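F5/8 type C domain protein (Clostridium perfringens, PDB 7JRM) probably binds carbohydrate through a CBM51-type module that belongs to ZmpB, an O-glycopeptidase implicated in the recognition and hydrolysis of mucin. Local coordinates at residues G99-D104 with K126-H131; E122-G127 with W218-F223; S327-T332 with N347-N352. All blocks are in the same frame, centred on the assembly; numbering follows the deposited sequence.

Interaction 1. Residues G99-D104 with K126-H131; sequences GSVRKD and KGIGTH
Asp104 and Lys126 run alongside each other in the same direction, and their charged ends meet in a salt bridge of 3.0 Å from Lys126 NZ to Asp104 OD2. The amine comes to the syn side of that oxygen, 26° out of the carboxylate plane. It gets there because the lysine chain is bent at both chi2 and chi3, which folds CD and CE back along the carboxylate. The other oxygen, Asp104 OD1, offers its anti lone pair to Gly127 N at 3.3 Å, while Gly127 O accepts from Asp104 N at 2.8 Å. One aspartate thus grips the opposing backbone through its main chain and its carboxylate. Ser87 OG adds a hydrogen bond to OD1, and Asp88 a second salt bridge to the lysine.

Farther along, the chains form an antiparallel ladder. Arg102 and Gly129 are a hydrogen-bonded pair joined by two nearly straight bonds, Arg102 N to Gly129 O and Gly129 N to Arg102 O, both 3.0 Å. Between this pair and Asp104, Lys103 and Ile128 form a non-hydrogen-bonded pair. Val101 CG1, placed anti to its own N (chi1 -179°), rests 3.6 Å from Ile128 CG2, while Val101 CG2 reaches Thr130 OG1 at 3.7 Å; that hydroxyl is hydrogen-bonded to Ser134.

Within the NPCBM/NEW2 domain, the short strand 102-103 therefore adds to strand 127-131, whose backbone also bonds strand 215-224 in the same antiparallel sheet. Val101, Ile128 and Thr130 all touch Ile136 of strand 134-139, a member of the domain's other, five-stranded sheet.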
# COMPACT_ATOMS: atom_id res chain seq x y z
N GLY A 99 -10.32 51.25 1.97
CA GLY A 99 -9.42 50.52 1.09
C GLY A 99 -10.18 49.66 0.09
O GLY A 99 -11.31 49.95 -0.29
N SER A 100 -9.53 48.57 -0.32
CA SER A 100 -10.13 47.63 -1.26
C SER A 100 -9.81 46.21 -0.83
O SER A 100 -8.75 45.95 -0.25
CB SER A 100 -9.64 47.87 -2.70
OG SER A 100 -8.30 47.44 -2.86
N VAL A 101 -10.74 45.30 -1.11
CA VAL A 101 -10.56 43.90 -0.74
C VAL A 101 -9.43 43.30 -1.57
O VAL A 101 -9.36 43.50 -2.79
CB VAL A 101 -11.87 43.12 -0.94
CG1 VAL A 101 -11.69 41.67 -0.53
CG2 VAL A 101 -12.99 43.77 -0.14
N ARG A 102 -8.53 42.58 -0.91
CA ARG A 102 -7.35 42.00 -1.55
C ARG A 102 -7.36 40.49 -1.42
O ARG A 102 -7.70 39.95 -0.35
CB ARG A 102 -6.07 42.57 -0.94
CG ARG A 102 -5.78 44.01 -1.33
CD ARG A 102 -5.39 44.12 -2.79
NE ARG A 102 -4.18 43.38 -3.10
CZ ARG A 102 -2.95 43.84 -2.93
NH1 ARG A 102 -2.76 45.06 -2.44
NH2 ARG A 102 -1.90 43.09 -3.24
N LYS A 103 -7.00 39.81 -2.50
CA LYS A 103 -6.88 38.35 -2.50
C LYS A 103 -5.47 37.96 -2.08
O LYS A 103 -4.49 38.49 -2.62
CB LYS A 103 -7.19 37.79 -3.89
CG LYS A 103 -8.61 38.03 -4.36
CD LYS A 103 -8.90 37.28 -5.65
CE LYS A 103 -10.22 37.70 -6.27
NZ LYS A 103 -10.53 36.92 -7.50
N ASP A 104 -5.37 37.04 -1.12
CA ASP A 104 -4.12 36.48 -0.62
C ASP A 104 -3.22 37.51 0.04
O ASP A 104 -2.07 37.20 0.38
CB ASP A 104 -3.35 35.75 -1.73
CG ASP A 104 -4.08 34.51 -2.23
OD1 ASP A 104 -4.86 33.94 -1.45
OD2 ASP A 104 -3.86 34.12 -3.39
N LYS A 126 -2.73 32.33 1.77
CA LYS A 126 -4.05 32.40 1.17
C LYS A 126 -5.05 33.01 2.14
O LYS A 126 -4.93 32.86 3.36
CB LYS A 126 -4.53 31.01 0.74
CG LYS A 126 -3.47 30.17 0.04
CD LYS A 126 -3.19 30.68 -1.36
CE LYS A 126 -4.37 30.41 -2.28
NZ LYS A 126 -4.27 31.18 -3.56
N GLY A 127 -6.04 33.69 1.59
CA GLY A 127 -7.09 34.29 2.38
C GLY A 127 -7.62 35.54 1.72
O GLY A 127 -7.29 35.86 0.58
N ILE A 128 -8.46 36.25 2.47
CA ILE A 128 -9.10 37.48 2.00
C ILE A 128 -8.85 38.57 3.04
O ILE A 128 -9.24 38.42 4.20
CB ILE A 128 -10.61 37.29 1.78
CG1 ILE A 128 -10.87 36.19 0.75
CG2 ILE A 128 -11.25 38.60 1.34
CD1 ILE A 128 -10.39 36.53 -0.64
N GLY A 129 -8.20 39.65 2.62
CA GLY A 129 -7.97 40.79 3.47
C GLY A 129 -8.98 41.88 3.19
O GLY A 129 -9.07 42.38 2.06
N THR A 130 -9.74 42.26 4.21
CA THR A 130 -10.81 43.23 4.05
C THR A 130 -10.77 44.21 5.22
O THR A 130 -9.80 44.25 5.99
CB THR A 130 -12.17 42.53 3.92
OG1 THR A 130 -13.17 43.48 3.52
CG2 THR A 130 -12.58 41.89 5.25
N HIS A 131 -11.83 45.00 5.35
CA HIS A 131 -11.88 46.08 6.33
C HIS A 131 -13.34 46.37 6.65
O HIS A 131 -14.15 46.52 5.73
CB HIS A 131 -11.19 47.34 5.77
CG HIS A 131 -10.88 48.38 6.80
ND1 HIS A 131 -11.86 49.00 7.55
CD2 HIS A 131 -9.70 48.92 7.20
CE1 HIS A 131 -11.29 49.88 8.36
NE2 HIS A 131 -9.99 49.84 8.17

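Interaction 2. Residues E122-G127 with W218-F223; sequences ETFAKG and WADAKF
A type II beta turn from Trp218 to Ala221 marks the corner where strand 215-224 changes direction, and the connection between strands 121-124 and 127-131 packs against it in the NPCBM/NEW2 domain. Phe124 and Ala219 make the main side-chain contact. Ala219 CB sits 3.5 Å from the centroid of the Phe124 ring and only 8° off the ring normal, a CH-pi contact centred over one face. Chi1 of Phe124 (-63°) swings the ring toward Ala219, and a chi2 near a right angle sets its face to the methyl. Asp220 CB approaches the same ring obliquely, 4.0 Å from Phe124 CD2.

The polar link is Asp220 N to Lys126 O, 3.0 Å, with the donor above the carbonyl plane and 42° out of it. A water bridges the same two residues, accepting from Lys126 N and donating to Asp220 OD1, and it lies at the edge of the phenyl ring, in its plane. Asp220 OD2 is met nearly along its C-O bond by Lys222 NZ at 3.2 Å, a salt bridge to the residue just past the turn; Glu83 also pairs with this lysine.

Gly127 pairs with Ala219, antiparallel and non-hydrogen-bonded. Gly127 CA is 3.2 Å from Trp218 O, a closeness consistent with the absence of a side chain.

Beyond the pair, Ala219 is hydrogen-bonded through its backbone to Trp149 of strand 145-152, and Phe124 meets the Trp149 ring. Strand 112-115 contributes Ile112 and Leu114 against Ala219, while Gln85 of strand 83-85 touches Lys126 and Asp220.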
# COMPACT_ATOMS: atom_id res chain seq x y z
N GLU A 122 0.97 34.16 12.99
CA GLU A 122 0.76 33.17 11.94
C GLU A 122 0.62 33.90 10.60
O GLU A 122 -0.27 34.75 10.44
CB GLU A 122 -0.49 32.33 12.22
CG GLU A 122 -0.65 31.14 11.29
CD GLU A 122 0.23 29.97 11.68
OE1 GLU A 122 0.71 29.94 12.84
OE2 GLU A 122 0.45 29.08 10.84
N THR A 123 1.50 33.58 9.66
CA THR A 123 1.49 34.19 8.34
C THR A 123 0.84 33.24 7.34
O THR A 123 1.25 32.07 7.23
CB THR A 123 2.91 34.53 7.89
OG1 THR A 123 3.60 35.22 8.94
CG2 THR A 123 2.88 35.41 6.65
N PHE A 124 -0.16 33.73 6.63
CA PHE A 124 -0.92 32.93 5.67
C PHE A 124 -0.59 33.36 4.25
O PHE A 124 -0.43 34.55 3.97
CB PHE A 124 -2.42 33.06 5.90
CG PHE A 124 -2.88 32.54 7.23
CD1 PHE A 124 -2.81 33.34 8.36
CD2 PHE A 124 -3.40 31.26 7.36
CE1 PHE A 124 -3.24 32.87 9.59
CE2 PHE A 124 -3.82 30.78 8.58
CZ PHE A 124 -3.75 31.59 9.70
N ALA A 125 -0.50 32.38 3.35
CA ALA A 125 -0.33 32.70 1.94
C ALA A 125 -1.66 32.93 1.25
O ALA A 125 -1.73 33.64 0.24
CB ALA A 125 0.45 31.59 1.23
N LYS A 126 -2.73 32.33 1.77
CA LYS A 126 -4.05 32.40 1.17
C LYS A 126 -5.05 33.01 2.14
O LYS A 126 -4.93 32.86 3.36
CB LYS A 126 -4.53 31.01 0.74
CG LYS A 126 -3.47 30.17 0.04
CD LYS A 126 -3.19 30.68 -1.36
CE LYS A 126 -4.37 30.41 -2.28
NZ LYS A 126 -4.27 31.18 -3.56
N GLY A 127 -6.04 33.69 1.59
CA GLY A 127 -7.09 34.29 2.38
C GLY A 127 -7.62 35.54 1.72
O GLY A 127 -7.29 35.86 0.58
N TRP A 218 -9.93 37.07 6.47
CA TRP A 218 -10.49 35.72 6.37
C TRP A 218 -9.34 34.81 5.94
O TRP A 218 -9.16 34.51 4.76
CB TRP A 218 -11.66 35.68 5.39
CG TRP A 218 -12.78 36.62 5.73
CD1 TRP A 218 -12.92 37.91 5.33
CD2 TRP A 218 -13.92 36.32 6.55
NE1 TRP A 218 -14.07 38.45 5.85
CE2 TRP A 218 -14.71 37.49 6.60
CE3 TRP A 218 -14.35 35.19 7.24
CZ2 TRP A 218 -15.90 37.56 7.32
CZ3 TRP A 218 -15.54 35.26 7.95
CH2 TRP A 218 -16.30 36.43 7.98
N ALA A 219 -8.56 34.38 6.92
CA ALA A 219 -7.32 33.66 6.65
C ALA A 219 -7.60 32.20 6.31
O ALA A 219 -8.34 31.52 7.04
CB ALA A 219 -6.38 33.75 7.85
N ASP A 220 -7.01 31.73 5.22
CA ASP A 220 -7.16 30.35 4.75
C ASP A 220 -8.62 29.99 4.50
O ASP A 220 -9.01 28.83 4.60
CB ASP A 220 -6.53 29.36 5.74
CG ASP A 220 -5.85 28.19 5.05
OD1 ASP A 220 -4.86 28.42 4.32
OD2 ASP A 220 -6.31 27.04 5.23
N ALA A 221 -9.44 31.00 4.18
CA ALA A 221 -10.86 30.77 3.92
C ALA A 221 -11.02 29.89 2.69
O ALA A 221 -10.54 30.21 1.61
CB ALA A 221 -11.58 32.10 3.72
N LYS A 222 -11.72 28.76 2.86
CA LYS A 222 -11.80 27.78 1.79
C LYS A 222 -13.07 26.95 1.96
O LYS A 222 -13.57 26.76 3.07
CB LYS A 222 -10.57 26.87 1.79
CG LYS A 222 -10.39 26.07 3.07
CD LYS A 222 -9.08 25.29 3.06
CE LYS A 222 -8.77 24.71 4.43
NZ LYS A 222 -7.39 24.16 4.50
N PHE A 223 -13.57 26.46 0.83
CA PHE A 223 -14.62 25.46 0.84
C PHE A 223 -14.01 24.07 1.00
O PHE A 223 -12.88 23.82 0.59
CB PHE A 223 -15.44 25.51 -0.46
CG PHE A 223 -16.36 26.70 -0.55
CD1 PHE A 223 -17.39 26.86 0.36
CD2 PHE A 223 -16.19 27.64 -1.55
CE1 PHE A 223 -18.24 27.95 0.27
CE2 PHE A 223 -17.04 28.73 -1.64
CZ PHE A 223 -18.07 28.89 -0.73
O HOH W 1 -2.51 30.04 4.01

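Interaction 3. Residues S327-T332 with N347-N352; sequences SLTTLT and NLETLN
Thr330, Leu331 and Thr332 pair in parallel with Thr350, Leu351 and Asn352, the axes of the two short strands 7° apart. The sequences SLTTLT and NLETLN, with leucines at matching places, are consistent with successive turns of a leucine-rich repeat.

Backbone hydrogen bonds tie the two together. Asn352 N gives a short bond of 2.8 Å to Leu331 O, with an N-H...O angle of 171°. Leu331 N reaches Thr350 O at 3.0 Å, less straight. Thr329 O accepts twice, from Glu349 N at 2.9 Å and Thr350 N at 3.2 Å, both reaching it from the same face of its carbonyl plane. CA-H...O contacts, such as Thr332 CA to Asn352 O, run alongside.

The apolar contacts come from the leucines. Leu331 and Leu351 stand abreast, and Leu331 CB is 3.9 Å from both Leu351 CD1 and Leu348 CD1. Leu348 holds CG anti to its backbone N (chi1 -174°), directing the branch toward Leu331. Leu342 touches both Leu331 and Leu351, while Gln313 of helix 304-314 packs on Leu331.

Just before the strands, Thr329 flanks the extended Glu349 side chain. On the threonine face of the strands the side chains are polar. Thr330 and Thr350 run alongside each other, whereas Thr332 lies at a slant to Asn352, whose OD1 is hydrogen-bonded to Asn374 of the next strand. Water joins this row: one molecule is hydrogen-bonded to Thr330 OG1 at 2.6 Å and to Thr332 OG1, with a weak bond from Asn352 ND2.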
# COMPACT_ATOMS: atom_id res chain seq x y z
N SER A 327 7.63 -30.58 4.19
CA SER A 327 8.45 -30.67 5.39
C SER A 327 9.95 -30.80 5.10
O SER A 327 10.74 -30.73 6.04
CB SER A 327 8.00 -31.86 6.24
OG SER A 327 8.75 -33.02 5.95
N LEU A 328 10.34 -30.97 3.84
CA LEU A 328 11.76 -31.05 3.50
C LEU A 328 12.40 -29.67 3.57
O LEU A 328 12.04 -28.77 2.80
CB LEU A 328 11.98 -31.66 2.12
CG LEU A 328 11.82 -33.16 1.86
CD1 LEU A 328 12.46 -33.99 2.97
CD2 LEU A 328 10.38 -33.57 1.62
N THR A 329 13.35 -29.51 4.49
CA THR A 329 14.25 -28.37 4.47
C THR A 329 15.64 -28.74 3.98
O THR A 329 16.35 -27.88 3.45
CB THR A 329 14.37 -27.75 5.87
OG1 THR A 329 14.95 -28.70 6.77
CG2 THR A 329 13.00 -27.33 6.39
N THR A 330 16.03 -30.00 4.14
CA THR A 330 17.28 -30.53 3.60
C THR A 330 17.01 -31.93 3.07
O THR A 330 16.14 -32.65 3.58
CB THR A 330 18.39 -30.56 4.65
OG1 THR A 330 19.57 -31.16 4.09
CG2 THR A 330 17.96 -31.36 5.88
N LEU A 331 17.74 -32.31 2.03
CA LEU A 331 17.52 -33.60 1.39
C LEU A 331 18.82 -34.09 0.76
O LEU A 331 19.52 -33.32 0.09
CB LEU A 331 16.42 -33.51 0.32
CG LEU A 331 16.03 -34.81 -0.36
CD1 LEU A 331 15.49 -35.81 0.64
CD2 LEU A 331 15.01 -34.55 -1.46
N THR A 332 19.13 -35.36 0.98
CA THR A 332 20.30 -36.01 0.40
C THR A 332 19.83 -37.09 -0.56
O THR A 332 18.97 -37.91 -0.21
CB THR A 332 21.19 -36.62 1.49
OG1 THR A 332 21.78 -35.56 2.26
CG2 THR A 332 22.30 -37.46 0.87
N ASN A 347 9.73 -25.70 0.54
CA ASN A 347 10.57 -25.25 1.64
C ASN A 347 11.97 -25.84 1.60
O ASN A 347 12.72 -25.70 2.57
CB ASN A 347 9.90 -25.58 2.98
CG ASN A 347 8.61 -24.82 3.20
OD1 ASN A 347 8.60 -23.58 3.18
ND2 ASN A 347 7.52 -25.54 3.40
N LEU A 348 12.34 -26.50 0.50
CA LEU A 348 13.66 -27.11 0.40
C LEU A 348 14.73 -26.03 0.36
O LEU A 348 14.68 -25.11 -0.46
CB LEU A 348 13.74 -27.99 -0.84
CG LEU A 348 15.03 -28.80 -1.02
CD1 LEU A 348 15.22 -29.76 0.14
CD2 LEU A 348 15.03 -29.54 -2.34
N GLU A 349 15.71 -26.15 1.26
CA GLU A 349 16.81 -25.19 1.35
C GLU A 349 18.15 -25.75 0.93
O GLU A 349 19.00 -24.99 0.46
CB GLU A 349 16.93 -24.65 2.78
CG GLU A 349 15.63 -24.08 3.34
CD GLU A 349 15.64 -23.99 4.86
OE1 GLU A 349 16.72 -24.18 5.46
OE2 GLU A 349 14.57 -23.72 5.44
N THR A 350 18.36 -27.06 1.08
CA THR A 350 19.64 -27.68 0.75
C THR A 350 19.38 -29.02 0.07
O THR A 350 18.60 -29.84 0.58
CB THR A 350 20.50 -27.88 2.00
OG1 THR A 350 20.90 -26.61 2.51
CG2 THR A 350 21.73 -28.71 1.68
N LEU A 351 20.03 -29.24 -1.07
CA LEU A 351 19.91 -30.48 -1.82
C LEU A 351 21.32 -31.03 -2.06
O LEU A 351 22.10 -30.44 -2.81
CB LEU A 351 19.18 -30.27 -3.14
CG LEU A 351 18.82 -31.53 -3.94
CD1 LEU A 351 18.28 -32.61 -3.02
CD2 LEU A 351 17.82 -31.21 -5.04
N ASN A 352 21.64 -32.15 -1.41
CA ASN A 352 22.94 -32.80 -1.54
C ASN A 352 22.77 -33.99 -2.48
O ASN A 352 22.35 -35.07 -2.06
CB ASN A 352 23.47 -33.22 -0.18
CG ASN A 352 23.72 -32.05 0.75
OD1 ASN A 352 24.24 -31.02 0.33
ND2 ASN A 352 23.35 -32.21 2.01
O HOH W 2 9.93 -28.51 1.37
O HOH W 3 21.08 -33.28 3.94
O HOH W 4 24.47 -35.16 3.01

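Interactions 1 and 2 belong to one domain, the NPCBM/NEW2 module, with centres about 10 Å apart. They share Lys126 and Gly127, so the chain passes from strand 121-124 in one contact to strand 127-131 in the other, and strands 127-131 and 215-224 are neighbours in the same sheet. Ile128 O and Trp218 N, 2.7 Å apart, probably form a hydrogen bond between them. Interaction 3 comes later in the chain, beyond the helices 232-242, 251-270 and 273-288, on the edge of a separate mixed sheet. Its centre is about 75 Å from that of interaction 1 and 66 Å from that of interaction 2, consistent with an elongated, multidomain protein.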